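Local coordinates for hydroxyindole o-methyltransferase (Homo sapiens, PDB 4A6E), which transfers a methyl group from S-adenosyl-L-methionine to N-acetylserotonin, yielding melatonin and S-adenosyl-L-homocysteine, at residues G168-T173 / K332-I337. Sequence-based numbering, arbitrary orientation.
Sequences GRSVLT and KKTGAI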
loop_
_atom_site.group_PDB
_atom_site.type_symbol
_atom_site.label_atom_id
_atom_site.label_comp_id
_atom_site.label_asym_id
_atom_site.label_seq_id
_atom_site.Cartn_x
_atom_site.Cartn_y
_atom_site.Cartn_z
ATOM N N GLY A 168 23.282 -0.354 -11.775
ATOM C CA GLY A 168 24.684 0.045 -11.650
ATOM C C GLY A 168 25.447 0.324 -12.932
ATOM O O GLY A 168 26.142 1.342 -13.032
ATOM N N ARG A 169 25.330 -0.589 -13.925
ATOM C CA ARG A 169 26.016 -0.475 -15.205
ATOM C C ARG A 169 25.632 0.796 -15.957
ATOM O O ARG A 169 26.527 1.498 -16.425
ATOM C CB ARG A 169 25.781 -1.722 -16.070
ATOM C CG ARG A 169 27.052 -2.348 -16.626
ATOM C CD ARG A 169 26.779 -3.257 -17.810
ATOM N NE ARG A 169 26.936 -2.536 -19.072
ATOM C CZ ARG A 169 28.039 -2.559 -19.818
ATOM N NH1 ARG A 169 29.085 -3.290 -19.449
ATOM N NH2 ARG A 169 28.101 -1.856 -20.943
ATOM N N SER A 170 24.329 1.110 -16.055
ATOM C CA SER A 170 23.861 2.299 -16.779
ATOM C C SER A 170 24.378 3.618 -16.206
ATOM O O SER A 170 24.797 4.487 -16.969
ATOM C CB SER A 170 22.340 2.314 -16.933
ATOM O OG SER A 170 21.647 1.934 -15.760
ATOM N N VAL A 171 24.393 3.747 -14.869
ATOM C CA VAL A 171 24.878 4.959 -14.211
ATOM C C VAL A 171 26.412 5.155 -14.317
ATOM O O VAL A 171 26.870 6.262 -14.633
ATOM C CB VAL A 171 24.274 5.218 -12.809
ATOM C CG1 VAL A 171 22.766 5.412 -12.898
ATOM C CG2 VAL A 171 24.625 4.109 -11.811
ATOM N N LEU A 172 27.184 4.067 -14.180
ATOM C CA LEU A 172 28.645 4.158 -14.277
ATOM C C LEU A 172 29.178 4.226 -15.702
ATOM O O LEU A 172 30.259 4.782 -15.907
ATOM C CB LEU A 172 29.354 3.076 -13.443
ATOM C CG LEU A 172 28.855 2.911 -11.999
ATOM C CD1 LEU A 172 29.262 1.567 -11.442
ATOM C CD2 LEU A 172 29.238 4.101 -11.089
ATOM N N THR A 173 28.429 3.702 -16.689
ATOM C CA THR A 173 28.867 3.769 -18.087
ATOM C C THR A 173 28.198 4.893 -18.906
ATOM O O THR A 173 28.521 5.046 -20.092
ATOM C CB THR A 173 28.804 2.408 -18.797
ATOM O OG1 THR A 173 27.452 1.987 -18.884
ATOM C CG2 THR A 173 29.678 1.360 -18.149
ATOM N N LYS A 332 22.318 12.256 -18.146
ATOM C CA LYS A 332 21.920 11.191 -19.044
ATOM C C LYS A 332 20.811 10.408 -18.402
ATOM O O LYS A 332 21.011 9.814 -17.338
ATOM C CB LYS A 332 23.101 10.288 -19.468
ATOM C CG LYS A 332 22.820 9.555 -20.797
ATOM C CD LYS A 332 23.543 8.199 -20.930
ATOM C CE LYS A 332 22.601 7.004 -21.035
ATOM N NZ LYS A 332 23.275 5.708 -20.695
ATOM N N LYS A 333 19.618 10.453 -19.023
ATOM C CA LYS A 333 18.439 9.675 -18.623
ATOM C C LYS A 333 18.727 8.254 -19.155
ATOM O O LYS A 333 18.951 8.087 -20.351
ATOM C CB LYS A 333 17.143 10.284 -19.218
ATOM C CG LYS A 333 16.593 11.475 -18.410
ATOM C CD LYS A 333 15.141 11.260 -17.941
ATOM C CE LYS A 333 14.607 12.322 -16.984
ATOM N NZ LYS A 333 13.332 11.901 -16.299
ATOM N N THR A 334 18.878 7.283 -18.252
ATOM C CA THR A 334 19.231 5.883 -18.573
ATOM C C THR A 334 18.028 5.027 -19.050
ATOM O O THR A 334 18.222 3.932 -19.604
ATOM C CB THR A 334 19.794 5.179 -17.303
ATOM O OG1 THR A 334 18.783 5.205 -16.292
ATOM C CG2 THR A 334 21.083 5.817 -16.773
ATOM N N GLY A 335 16.813 5.476 -18.736
ATOM C CA GLY A 335 15.611 4.700 -18.987
ATOM C C GLY A 335 15.327 3.800 -17.794
ATOM O O GLY A 335 14.433 2.952 -17.850
ATOM N N ALA A 336 16.097 3.973 -16.701
ATOM C CA ALA A 336 15.967 3.204 -15.463
ATOM C C ALA A 336 15.573 4.170 -14.337
ATOM O O ALA A 336 15.381 5.363 -14.618
ATOM C CB ALA A 336 17.285 2.497 -15.136
ATOM N N ILE A 337 15.393 3.671 -13.087
ATOM C CA ILE A 337 15.029 4.551 -11.972
ATOM C C ILE A 337 16.122 5.628 -11.829
ATOM O O ILE A 337 15.822 6.828 -11.883
ATOM C CB ILE A 337 14.800 3.767 -10.634
ATOM C CG1 ILE A 337 13.610 2.794 -10.762
ATOM C CG2 ILE A 337 14.597 4.741 -9.461
ATOM C CD1 ILE A 337 13.439 1.785 -9.603
#
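Thr-334 rests on Ser-170 of the helix, CB first: Thr-334 CB lies 3.9 Å from Ser-170 CB, with Ser-170 OG barely farther, a van der Waals approach. From there the side chain forks. The methyl, set opposite the carbonyl carbon and beside the backbone N, lies against the helix: Thr-334 CG2 is 3.7 Å from Ser-170 CB and 4.2 Å from Val-171 CG1. The other branch, Thr-334 OG1, stands between the backbone N and the carbonyl carbon (chi1 60°), where it accepts from Ala-336 N at 3.0 Å in an ST turn and also bonds to the carbonyl O of Tyr-338. Ser-170 likewise spends its hydroxyl at home, on Asn-167 O, and the touch between the two residues is van der Waals, mostly carbon on carbon. With an alanine here, the loss of OG1 and CG2 is likely to leave Ala-336 N and Tyr-338 O without their hydroxyl partner and a gap over Ser-170 CB. Val-171 also packs near Trp-164, an S-adenosyl-L-methionine-binding residue. The contact thus lays the loop joining antiparallel strands 329-332 and 339-344, at one edge of the Rossmann-like methyltransferase sheet, against helix 164-173, whose Leu-172 packs on helix 192-200.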